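Local coordinates for fatty acid metabolism regulator protein (Bacillus subtilis, PDB 1VI0) that represses genes of fatty acid transport and beta-oxidation by binding DNA as a homodimer, its DNA binding being inhibited by long-chain fatty acyl-CoA, at residues M11-A16 with Y46-N51; E19-N24 with D54-L59; I135-I140 with L149-A154. All blocks are in the same frame, centred on the assembly; numbering follows the deposited sequence.

Contact 1 (M11-A16 with Y46-N51)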
loop_
_atom_site.group_PDB
_atom_site.type_symbol
_atom_site.label_atom_id
_atom_site.label_comp_id
_atom_site.label_asym_id
_atom_site.label_seq_id
_atom_site.Cartn_x
_atom_site.Cartn_y
_atom_site.Cartn_z
HETATM N N MSE A 11 -7.680 6.110 -26.409
HETATM C CA MSE A 11 -8.446 6.202 -25.171
HETATM C C MSE A 11 -9.612 5.278 -25.074
HETATM O O MSE A 11 -9.944 4.835 -23.949
HETATM C CB MSE A 11 -8.802 7.660 -24.852
HETATM C CG MSE A 11 -7.534 8.513 -24.666
HETATM SE SE MSE A 11 -6.651 8.080 -23.014
HETATM C CE MSE A 11 -8.189 7.921 -21.878
ATOM N N GLN A 12 -10.259 4.855 -26.165
ATOM C CA GLN A 12 -11.335 3.888 -26.087
ATOM C C GLN A 12 -10.806 2.555 -25.512
ATOM O O GLN A 12 -11.507 1.818 -24.828
ATOM C CB GLN A 12 -11.899 3.538 -27.469
ATOM C CG GLN A 12 -12.891 4.553 -28.019
ATOM C CD GLN A 12 -13.316 4.091 -29.430
ATOM O OE1 GLN A 12 -14.130 3.167 -29.483
ATOM N NE2 GLN A 12 -12.718 4.703 -30.428
ATOM N N ILE A 13 -9.594 2.222 -26.006
ATOM C CA ILE A 13 -8.970 0.985 -25.518
ATOM C C ILE A 13 -8.558 1.125 -24.055
ATOM O O ILE A 13 -8.812 0.215 -23.260
ATOM C CB ILE A 13 -7.743 0.615 -26.373
ATOM C CG1 ILE A 13 -8.237 0.109 -27.748
ATOM C CG2 ILE A 13 -6.905 -0.454 -25.696
ATOM C CD1 ILE A 13 -7.173 0.288 -28.839
ATOM N N ILE A 14 -7.926 2.251 -23.731
ATOM C CA ILE A 14 -7.549 2.432 -22.303
ATOM C C ILE A 14 -8.769 2.334 -21.394
ATOM O O ILE A 14 -8.777 1.689 -20.357
ATOM C CB ILE A 14 -6.860 3.781 -22.107
ATOM C CG1 ILE A 14 -5.518 3.811 -22.832
ATOM C CG2 ILE A 14 -6.676 4.053 -20.610
ATOM C CD1 ILE A 14 -4.465 2.889 -22.276
ATOM N N ASP A 15 -9.904 2.911 -21.804
ATOM C CA ASP A 15 -11.121 2.892 -20.995
ATOM C C ASP A 15 -11.719 1.525 -20.893
ATOM O O ASP A 15 -12.193 1.059 -19.838
ATOM C CB ASP A 15 -12.105 3.921 -21.568
ATOM C CG ASP A 15 -11.808 5.343 -21.171
ATOM O OD1 ASP A 15 -10.811 5.653 -20.512
ATOM O OD2 ASP A 15 -12.624 6.233 -21.567
ATOM N N ALA A 16 -11.660 0.753 -22.006
ATOM C CA ALA A 16 -12.162 -0.614 -21.952
ATOM C C ALA A 16 -11.244 -1.453 -21.080
ATOM O O ALA A 16 -11.695 -2.293 -20.309
ATOM C CB ALA A 16 -12.242 -1.189 -23.354
ATOM N N TYR A 46 -2.979 -3.905 -30.861
ATOM C CA TYR A 46 -1.568 -3.966 -31.140
ATOM C C TYR A 46 -1.048 -2.818 -31.961
ATOM O O TYR A 46 0.091 -2.370 -31.864
ATOM C CB TYR A 46 -1.197 -5.310 -31.799
ATOM C CG TYR A 46 -1.345 -6.448 -30.824
ATOM C CD1 TYR A 46 -0.623 -6.465 -29.637
ATOM C CD2 TYR A 46 -2.236 -7.488 -31.110
ATOM C CE1 TYR A 46 -0.787 -7.524 -28.751
ATOM C CE2 TYR A 46 -2.398 -8.535 -30.225
ATOM C CZ TYR A 46 -1.662 -8.539 -29.058
ATOM O OH TYR A 46 -1.789 -9.597 -28.208
ATOM N N LEU A 47 -1.927 -2.200 -32.763
ATOM C CA LEU A 47 -1.504 -0.994 -33.491
ATOM C C LEU A 47 -1.090 0.075 -32.491
ATOM O O LEU A 47 -0.198 0.866 -32.755
ATOM C CB LEU A 47 -2.660 -0.553 -34.364
ATOM C CG LEU A 47 -2.512 0.488 -35.446
ATOM C CD1 LEU A 47 -2.909 1.857 -34.908
ATOM C CD2 LEU A 47 -1.144 0.544 -36.092
ATOM N N TYR A 48 -1.634 0.052 -31.262
ATOM C CA TYR A 48 -1.262 1.081 -30.285
ATOM C C TYR A 48 -0.432 0.587 -29.135
ATOM O O TYR A 48 0.250 1.437 -28.484
ATOM C CB TYR A 48 -2.579 1.707 -29.731
ATOM C CG TYR A 48 -3.314 2.491 -30.808
ATOM C CD1 TYR A 48 -2.821 3.730 -31.193
ATOM C CD2 TYR A 48 -4.477 2.040 -31.377
ATOM C CE1 TYR A 48 -3.471 4.491 -32.149
ATOM C CE2 TYR A 48 -5.145 2.787 -32.336
ATOM C CZ TYR A 48 -4.646 4.007 -32.704
ATOM O OH TYR A 48 -5.272 4.785 -33.672
ATOM N N PHE A 49 -0.501 -0.685 -28.771
ATOM C CA PHE A 49 0.195 -1.244 -27.630
ATOM C C PHE A 49 1.027 -2.494 -27.964
ATOM O O PHE A 49 0.590 -3.303 -28.790
ATOM C CB PHE A 49 -0.792 -1.632 -26.515
ATOM C CG PHE A 49 -1.642 -0.461 -26.086
ATOM C CD1 PHE A 49 -1.128 0.479 -25.199
ATOM C CD2 PHE A 49 -2.886 -0.265 -26.658
ATOM C CE1 PHE A 49 -1.881 1.575 -24.822
ATOM C CE2 PHE A 49 -3.641 0.837 -26.277
ATOM C CZ PHE A 49 -3.144 1.757 -25.391
ATOM N N LYS A 50 2.062 -2.738 -27.188
ATOM C CA LYS A 50 2.937 -3.882 -27.349
ATOM C C LYS A 50 2.350 -5.205 -26.914
ATOM O O LYS A 50 2.716 -6.275 -27.470
ATOM C CB LYS A 50 4.230 -3.696 -26.540
ATOM C CG LYS A 50 5.086 -2.525 -26.989
ATOM C CD LYS A 50 6.445 -2.655 -26.307
ATOM C CE LYS A 50 7.367 -1.510 -26.389
ATOM N NZ LYS A 50 7.565 -0.909 -27.708
ATOM N N ASN A 51 1.634 -5.202 -25.800
ATOM C CA ASN A 51 1.042 -6.351 -25.164
ATOM C C ASN A 51 0.183 -5.859 -23.947
ATOM O O ASN A 51 0.096 -4.633 -23.773
ATOM C CB ASN A 51 2.125 -7.280 -24.599
ATOM C CG ASN A 51 3.227 -6.489 -23.897
ATOM O OD1 ASN A 51 2.984 -5.478 -23.213
ATOM N ND2 ASN A 51 4.465 -6.892 -24.148
#

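Contact 2 (E19-N24 with D54-L59)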
loop_
_atom_site.group_PDB
_atom_site.type_symbol
_atom_site.label_atom_id
_atom_site.label_comp_id
_atom_site.label_asym_id
_atom_site.label_seq_id
_atom_site.Cartn_x
_atom_site.Cartn_y
_atom_site.Cartn_z
ATOM N N GLU A 19 -12.117 -1.214 -17.386
ATOM C CA GLU A 19 -13.275 -2.021 -17.098
ATOM C C GLU A 19 -12.990 -3.496 -17.000
ATOM O O GLU A 19 -13.327 -4.166 -16.022
ATOM C CB GLU A 19 -14.320 -1.768 -18.201
ATOM C CG GLU A 19 -15.696 -2.209 -17.686
ATOM C CD GLU A 19 -16.310 -3.247 -18.589
ATOM O OE1 GLU A 19 -15.675 -4.314 -18.822
ATOM O OE2 GLU A 19 -17.438 -2.989 -19.068
ATOM N N VAL A 20 -12.328 -4.039 -18.039
ATOM C CA VAL A 20 -12.033 -5.460 -18.074
ATOM C C VAL A 20 -11.105 -5.876 -16.955
ATOM O O VAL A 20 -11.363 -6.861 -16.261
ATOM C CB VAL A 20 -11.439 -5.856 -19.448
ATOM C CG1 VAL A 20 -10.976 -7.290 -19.428
ATOM C CG2 VAL A 20 -12.428 -5.586 -20.572
ATOM N N ILE A 21 -10.051 -5.093 -16.739
ATOM C CA ILE A 21 -9.069 -5.389 -15.671
ATOM C C ILE A 21 -9.736 -5.288 -14.300
ATOM O O ILE A 21 -9.521 -6.137 -13.416
ATOM C CB ILE A 21 -7.872 -4.459 -15.781
ATOM C CG1 ILE A 21 -6.992 -4.741 -17.018
ATOM C CG2 ILE A 21 -7.027 -4.441 -14.537
ATOM C CD1 ILE A 21 -6.217 -3.503 -17.440
ATOM N N ALA A 22 -10.666 -4.356 -14.112
ATOM C CA ALA A 22 -11.345 -4.203 -12.835
ATOM C C ALA A 22 -12.267 -5.414 -12.601
ATOM O O ALA A 22 -12.239 -6.016 -11.547
ATOM C CB ALA A 22 -12.189 -2.926 -12.833
ATOM N N GLU A 23 -13.027 -5.745 -13.633
ATOM C CA GLU A 23 -13.992 -6.809 -13.611
ATOM C C GLU A 23 -13.386 -8.190 -13.590
ATOM O O GLU A 23 -13.873 -9.043 -12.831
ATOM C CB GLU A 23 -14.978 -6.669 -14.795
ATOM C CG GLU A 23 -15.903 -5.468 -14.608
ATOM C CD GLU A 23 -16.628 -5.064 -15.872
ATOM O OE1 GLU A 23 -17.281 -3.983 -15.829
ATOM O OE2 GLU A 23 -16.578 -5.766 -16.902
ATOM N N ASN A 24 -12.285 -8.419 -14.300
ATOM C CA ASN A 24 -11.706 -9.761 -14.349
ATOM C C ASN A 24 -10.425 -9.996 -13.604
ATOM O O ASN A 24 -10.096 -11.184 -13.346
ATOM C CB ASN A 24 -11.464 -10.098 -15.861
ATOM C CG ASN A 24 -12.811 -10.241 -16.576
ATOM O OD1 ASN A 24 -13.366 -11.337 -16.567
ATOM N ND2 ASN A 24 -13.359 -9.170 -17.112
ATOM N N ASP A 54 1.883 -3.528 -21.555
ATOM C CA ASP A 54 1.941 -2.193 -22.105
ATOM C C ASP A 54 0.629 -1.406 -21.922
ATOM O O ASP A 54 0.666 -0.215 -21.594
ATOM C CB ASP A 54 2.325 -2.237 -23.576
ATOM C CG ASP A 54 2.695 -0.905 -24.159
ATOM O OD1 ASP A 54 3.228 -0.023 -23.431
ATOM O OD2 ASP A 54 2.382 -0.651 -25.332
ATOM N N ILE A 55 -0.498 -2.069 -22.044
ATOM C CA ILE A 55 -1.807 -1.466 -21.799
ATOM C C ILE A 55 -1.932 -1.083 -20.302
ATOM O O ILE A 55 -2.259 0.095 -20.050
ATOM C CB ILE A 55 -2.967 -2.355 -22.188
ATOM C CG1 ILE A 55 -2.950 -2.646 -23.718
ATOM C CG2 ILE A 55 -4.307 -1.720 -21.835
ATOM C CD1 ILE A 55 -3.912 -3.804 -24.048
ATOM N N LEU A 56 -1.538 -1.927 -19.409
ATOM C CA LEU A 56 -1.628 -1.605 -17.953
ATOM C C LEU A 56 -0.790 -0.388 -17.609
ATOM O O LEU A 56 -1.169 0.582 -16.930
ATOM C CB LEU A 56 -1.164 -2.775 -17.132
ATOM C CG LEU A 56 -1.315 -2.567 -15.592
ATOM C CD1 LEU A 56 -2.789 -2.591 -15.230
ATOM C CD2 LEU A 56 -0.573 -3.725 -14.911
ATOM N N ILE A 57 0.476 -0.465 -18.011
ATOM C CA ILE A 57 1.411 0.644 -17.786
ATOM C C ILE A 57 0.952 1.931 -18.436
ATOM O O ILE A 57 0.944 3.002 -17.787
ATOM C CB ILE A 57 2.805 0.223 -18.319
ATOM C CG1 ILE A 57 3.324 -0.944 -17.485
ATOM C CG2 ILE A 57 3.755 1.415 -18.328
ATOM C CD1 ILE A 57 4.427 -1.727 -18.209
ATOM N N SER A 58 0.445 1.914 -19.666
ATOM C CA SER A 58 -0.013 3.074 -20.398
ATOM C C SER A 58 -1.302 3.662 -19.793
ATOM O O SER A 58 -1.460 4.866 -19.708
ATOM C CB SER A 58 -0.247 2.748 -21.878
ATOM O OG SER A 58 1.009 2.451 -22.516
ATOM N N LEU A 59 -2.135 2.768 -19.292
ATOM C CA LEU A 59 -3.406 3.256 -18.637
ATOM C C LEU A 59 -2.998 4.044 -17.406
ATOM O O LEU A 59 -3.490 5.171 -17.180
ATOM C CB LEU A 59 -4.199 2.038 -18.344
ATOM C CG LEU A 59 -5.273 1.864 -17.323
ATOM C CD1 LEU A 59 -5.841 0.435 -17.450
ATOM C CD2 LEU A 59 -4.896 2.144 -15.881
#

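Contact 3 (I135-I140 with L149-A154). With DCC (dodecyl-coa), chain C.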
loop_
_atom_site.group_PDB
_atom_site.type_symbol
_atom_site.label_atom_id
_atom_site.label_comp_id
_atom_site.label_asym_id
_atom_site.label_seq_id
_atom_site.Cartn_x
_atom_site.Cartn_y
_atom_site.Cartn_z
ATOM N N ILE A 135 5.645 20.613 -2.323
ATOM C CA ILE A 135 4.793 21.240 -1.266
ATOM C C ILE A 135 5.535 21.333 0.040
ATOM O O ILE A 135 5.593 22.338 0.745
ATOM C CB ILE A 135 3.477 20.441 -1.116
ATOM C CG1 ILE A 135 2.599 20.551 -2.346
ATOM C CG2 ILE A 135 2.787 20.883 0.172
ATOM C CD1 ILE A 135 1.465 19.515 -2.375
ATOM N N LEU A 136 6.237 20.271 0.469
ATOM C CA LEU A 136 6.976 20.185 1.703
ATOM C C LEU A 136 8.161 21.189 1.708
ATOM O O LEU A 136 8.381 21.863 2.678
ATOM C CB LEU A 136 7.477 18.756 1.910
ATOM C CG LEU A 136 6.358 17.733 2.252
ATOM C CD1 LEU A 136 6.857 16.294 2.218
ATOM C CD2 LEU A 136 5.782 18.136 3.605
ATOM N N THR A 137 8.935 21.178 0.613
ATOM C CA THR A 137 10.142 22.063 0.593
ATOM C C THR A 137 9.765 23.541 0.519
ATOM O O THR A 137 10.448 24.364 1.116
ATOM C CB THR A 137 11.154 21.666 -0.481
ATOM O OG1 THR A 137 10.576 21.683 -1.769
ATOM C CG2 THR A 137 11.732 20.285 -0.141
ATOM N N GLU A 138 8.662 23.815 -0.144
ATOM C CA GLU A 138 8.171 25.227 -0.146
ATOM C C GLU A 138 7.790 25.568 1.293
ATOM O O GLU A 138 8.044 26.630 1.822
ATOM C CB GLU A 138 6.916 25.283 -1.009
ATOM C CG GLU A 138 7.148 25.315 -2.488
ATOM C CD GLU A 138 5.903 25.099 -3.307
ATOM O OE1 GLU A 138 4.796 25.117 -2.712
ATOM O OE2 GLU A 138 6.005 24.895 -4.536
ATOM N N GLY A 139 7.065 24.616 1.930
ATOM C CA GLY A 139 6.651 24.806 3.319
ATOM C C GLY A 139 7.828 24.991 4.256
ATOM O O GLY A 139 7.753 25.692 5.264
ATOM N N ILE A 140 8.890 24.194 4.042
ATOM C CA ILE A 140 10.098 24.305 4.822
ATOM C C ILE A 140 10.717 25.702 4.671
ATOM O O ILE A 140 10.922 26.376 5.669
ATOM C CB ILE A 140 11.108 23.217 4.397
ATOM C CG1 ILE A 140 10.624 21.868 4.908
ATOM C CG2 ILE A 140 12.482 23.547 5.057
ATOM C CD1 ILE A 140 11.190 20.649 4.246
ATOM N N LEU A 149 11.862 17.718 10.064
ATOM C CA LEU A 149 11.079 16.779 9.255
ATOM C C LEU A 149 11.885 16.346 8.019
ATOM O O LEU A 149 12.622 17.152 7.412
ATOM C CB LEU A 149 9.795 17.449 8.831
ATOM C CG LEU A 149 8.979 16.729 7.760
ATOM C CD1 LEU A 149 7.503 17.044 7.923
ATOM C CD2 LEU A 149 9.435 17.161 6.357
ATOM N N ASP A 150 11.916 15.052 7.764
ATOM C CA ASP A 150 12.579 14.454 6.619
ATOM C C ASP A 150 11.611 14.401 5.447
ATOM O O ASP A 150 10.550 13.724 5.527
ATOM C CB ASP A 150 13.095 13.049 6.920
ATOM C CG ASP A 150 13.881 12.486 5.751
ATOM O OD1 ASP A 150 13.320 11.741 4.918
ATOM O OD2 ASP A 150 15.086 12.870 5.586
ATOM N N VAL A 151 11.900 15.056 4.353
ATOM C CA VAL A 151 11.046 15.123 3.194
ATOM C C VAL A 151 10.653 13.763 2.655
ATOM O O VAL A 151 9.472 13.549 2.354
ATOM C CB VAL A 151 11.610 16.061 2.125
ATOM C CG1 VAL A 151 10.775 15.999 0.860
ATOM C CG2 VAL A 151 11.674 17.498 2.634
ATOM N N ARG A 152 11.585 12.899 2.269
ATOM C CA ARG A 152 11.203 11.557 1.784
ATOM C C ARG A 152 10.275 10.853 2.772
ATOM O O ARG A 152 9.242 10.312 2.331
ATOM C CB ARG A 152 12.500 10.708 1.607
ATOM C CG ARG A 152 13.246 11.265 0.336
ATOM C CD ARG A 152 14.574 10.548 0.160
ATOM N NE ARG A 152 15.465 10.685 1.302
ATOM C CZ ARG A 152 16.727 10.268 1.380
ATOM N NH1 ARG A 152 17.291 9.636 0.348
ATOM N NH2 ARG A 152 17.441 10.450 2.481
ATOM N N LEU A 153 10.570 10.818 4.051
ATOM C CA LEU A 153 9.687 10.125 5.008
ATOM C C LEU A 153 8.321 10.813 5.080
ATOM O O LEU A 153 7.309 10.071 5.134
ATOM C CB LEU A 153 10.289 9.984 6.361
ATOM C CG LEU A 153 11.401 8.987 6.633
ATOM C CD1 LEU A 153 11.842 9.181 8.090
ATOM C CD2 LEU A 153 10.833 7.560 6.438
ATOM N N ALA A 154 8.293 12.167 5.136
ATOM C CA ALA A 154 6.992 12.855 5.180
ATOM C C ALA A 154 6.177 12.545 3.906
ATOM O O ALA A 154 4.953 12.418 3.946
ATOM C CB ALA A 154 7.150 14.335 5.384
HETATM C C2 DCC C . 16.186 7.048 3.518
HETATM C C4 DCC C . 15.370 6.684 1.457
HETATM C C5 DCC C . 14.061 6.826 1.860
HETATM C C6 DCC C . 13.887 7.058 3.243
HETATM C C8 DCC C . 13.999 6.466 -0.223
HETATM C C10 DCC C . -3.688 8.395 -9.669
HETATM C C11 DCC C . -4.837 8.166 -10.668
HETATM C C12 DCC C . -4.409 7.437 -11.939
HETATM N N9 DCC C . 15.330 6.430 0.117
HETATM N N7 DCC C . 13.199 6.666 0.795
HETATM N N3 DCC C . 16.471 6.804 2.228
HETATM N N1 DCC C . 14.957 7.220 4.050
HETATM N N6 DCC C . 12.665 7.170 3.765
HETATM C "C1'" DCC C . 16.539 6.338 -0.781
HETATM C "C2'" DCC C . 16.411 5.278 -1.897
HETATM O "O2'" DCC C . 17.087 4.091 -1.402
HETATM C "C3'" DCC C . 17.317 5.903 -3.009
HETATM O "O3'" DCC C . 18.714 5.808 -2.557
HETATM C "C4'" DCC C . 16.888 7.417 -2.862
HETATM O "O4'" DCC C . 16.529 7.587 -1.491
HETATM C "C5'" DCC C . 15.799 7.771 -3.849
HETATM O "O5'" DCC C . 14.671 6.848 -3.822
HETATM P P1 DCC C . 13.155 7.332 -3.778
HETATM O O11 DCC C . 12.306 6.161 -3.802
HETATM O O12 DCC C . 13.007 8.352 -2.604
HETATM O O6 DCC C . 12.985 8.222 -5.039
HETATM P P2 DCC C . 12.972 7.472 -6.359
HETATM O O21 DCC C . 12.440 8.466 -7.364
HETATM O O22 DCC C . 14.276 6.831 -6.571
HETATM O O7 DCC C . 11.863 6.288 -6.314
HETATM C CPA DCC C . 10.443 6.666 -6.605
HETATM C CPB DCC C . 9.540 5.402 -6.501
HETATM C CP8 DCC C . 9.907 4.605 -5.235
HETATM C CP7 DCC C . 9.850 4.540 -7.720
HETATM C CP9 DCC C . 8.092 5.717 -6.604
HETATM O OP3 DCC C . 9.928 5.412 -4.105
HETATM C CP6 DCC C . 9.014 3.403 -5.005
HETATM O OP2 DCC C . 9.012 2.480 -5.809
HETATM N NP2 DCC C . 8.316 3.465 -3.905
HETATM C CP5 DCC C . 7.337 2.358 -3.545
HETATM C CP4 DCC C . 5.935 2.922 -3.999
HETATM C CP3 DCC C . 4.869 1.815 -3.911
HETATM O OP1 DCC C . 5.004 0.778 -4.560
HETATM N NP1 DCC C . 3.892 2.044 -3.096
HETATM C CP2 DCC C . 2.767 1.126 -2.814
HETATM C CP1 DCC C . 1.581 1.861 -3.364
HETATM S S DCC C . 1.716 2.542 -5.033
HETATM P P3 DCC C . 20.014 5.417 -3.418
HETATM O O31 DCC C . 19.642 4.346 -4.343
HETATM O O32 DCC C . 20.484 6.606 -4.146
HETATM O O33 DCC C . 20.981 4.991 -2.346
HETATM C CA1 DCC C . 1.274 1.092 -6.023
HETATM C CA2 DCC C . 0.824 1.467 -7.471
HETATM O OA1 DCC C . 1.266 -0.030 -5.569
HETATM C CA3 DCC C . -0.640 1.944 -7.527
HETATM C CA4 DCC C . -0.938 3.290 -8.072
HETATM C CA5 DCC C . -1.281 4.334 -7.034
HETATM C CA6 DCC C . -2.349 5.325 -7.462
HETATM C CA7 DCC C . -1.866 6.732 -7.730
HETATM C CA8 DCC C . -2.759 7.869 -7.388
HETATM C CA9 DCC C . -4.036 8.014 -8.221
#

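Contact 1 (M11-A16 with Y46-N51)
The CA atoms of Ile13 and Tyr48, 9.1 Å apart, are the nearest pair across the two segments, where a turn of helix 9-24 faces helix 42-48 and the residues after it. At that separation the gap is bridged by side chains alone, and Phe49 supplies the largest share of the filling. Its ring goes in beside Ile13 and Ile14, each of which meets a different part of it. From Ile13 the CG2 methyl comes to 3.6 Å from Phe49 CE2, and the two side chains run antiparallel alongside each other. Ile14 instead crosses the phenylalanine at about a right angle and sets its CD1 3.6 Å from Phe49 CZ and 3.9 Å from Phe49 CE1. The branching of Ile13 serves both aromatic residues: with CG1 turned beside the backbone N (chi1 -72°), CG2 is left for Phe49 while CD1 runs on to Tyr48, at 4.1 Å from Tyr48 CD2.

This is part of the core of the TetR-type DNA-binding domain. Helix 42-48 is the second helix of the predicted helix-turn-helix, which in this family is the recognition helix, and the contact ties this region to helix 9-24. Phe49 also stacks on the ring of Tyr10 and packs on Ile55 and Ser58, bringing helix 52-75 into the same apolar cluster.

Tyr48 sits at the partly exposed margin, where Leu47 CD1 lies 3.5 Å above one face of its ring, displaced from the ring centre. Farther along the chain, Asn51 is the N-cap of helix 52-75: its OD1 accepts from Asp54 N, while Asp54 OD2 takes the N-H of Lys50.

Contact 2 (E19-N24 with D54-L59)
Ile21 points from helix 9-24 toward Leu56 and Leu59 on helix 52-75, and its outermost carbon makes the touch. Its CB lies 5.4 Å from Leu56 CD1, and the CG2 branch is still 4.7 Å from that methyl. CG1, beside the backbone N, is still 5.0 Å from Leu56 CD1, and a nearly extended second torsion (chi2 155°) carries CD1 across the gap. There CD1 meets Leu56 CD1 at 4.2 Å, obliquely, and Leu59 CD1 at 4.0 Å, tip to tip, so one methyl touches two neighbouring leucine ends. Nothing polar passes between the segments.

Two polar side chains, Asn24 and Ser58, bond within their own helices. Asn24 ND2 gives a hydrogen bond to Val20 O, 3.2 Å away, joining the backbone N-H of Asn24 on that oxygen. Ser58 OG donates to Asp54 O, and the N-H of Ser58 reaches the same oxygen from the opposite face of the carbonyl plane.

Ile21 also packs on Val105 and Glu109 of helix 100-109. The arrangement is that of a TetR-family repressor at the junction where the first helix of the DNA-binding domain rests on the long helix leading into the ligand-binding domain.

Contact 3 (I135-I140 with L149-A154)
Val151 is the residue that Leu136, Thr137 and Ile140 of helix 115-141 gather round, at the start of helix 151-171. The inward part of the contact is buried Leu136 with Ala154 and Val151. Leu136 CD1 settles 3.7 Å from Ala154 CB and 3.8 Å from Val151 O, one turn back, a fit made possible by CA atoms of Leu136 and Val151 only 6.7 Å apart. The two methyls of Val151 divide the work: CG1, anti to the backbone N (chi1 174°), faces Leu136, while CG2 serves the solvent side.

There exposed Ile140 keeps one close touch, CD1 to Val151 CG2 at 3.6 Å, while its reach from CD1 to Leu149 CD2 is long at 4.4 Å; Leu149 also packs on Ile193 of the second subunit. Thr137 grazes Val151 at the margin, CG2 to CG2 at 3.9 Å, and turns its hydroxyl back to Asp133 O.

The pair of helices belongs to the all-helical ligand-binding domain of TetR-family regulators, and the helix that opens here also lines the dodecyl-CoA pocket. Asp150 is its N-cap: OD1 accepts the N-H of Leu153 with its anti lone pair, in a fairly straight bond (166°).

Arg152 points away from helix 115-141. Its guanidinium lies with one face over N3 of the ligand's adenine, and NH1 makes a weak, bent bond of 2.9 Å to the ribose O4' (126°). Leu153 CD2 borders the adenine amino group at 3.3 Å from N6. Arg155 and Gln156, farther along, also bond to the ligand.

Contacts 1 and 2 are two neighbouring parts of one buried core: both use helix 9-24, their centres are 9 Å apart, and they touch, with Ile14 of contact 1 resting on Leu59 of contact 2. Contact 1 mixes aromatic rings with isoleucines, whereas contact 2 joins aliphatic methyl groups alone. Contact 3 lies beyond the centre of the chain, about 38 Å from contact 1 and 33 Å from contact 2, centre to centre. It too is aliphatic across its helices, but it is only partly buried and reaches the second subunit, and the adenosine end of the acyl-CoA lies against Arg152 and Leu153, on the side of the second helix turned away from the first.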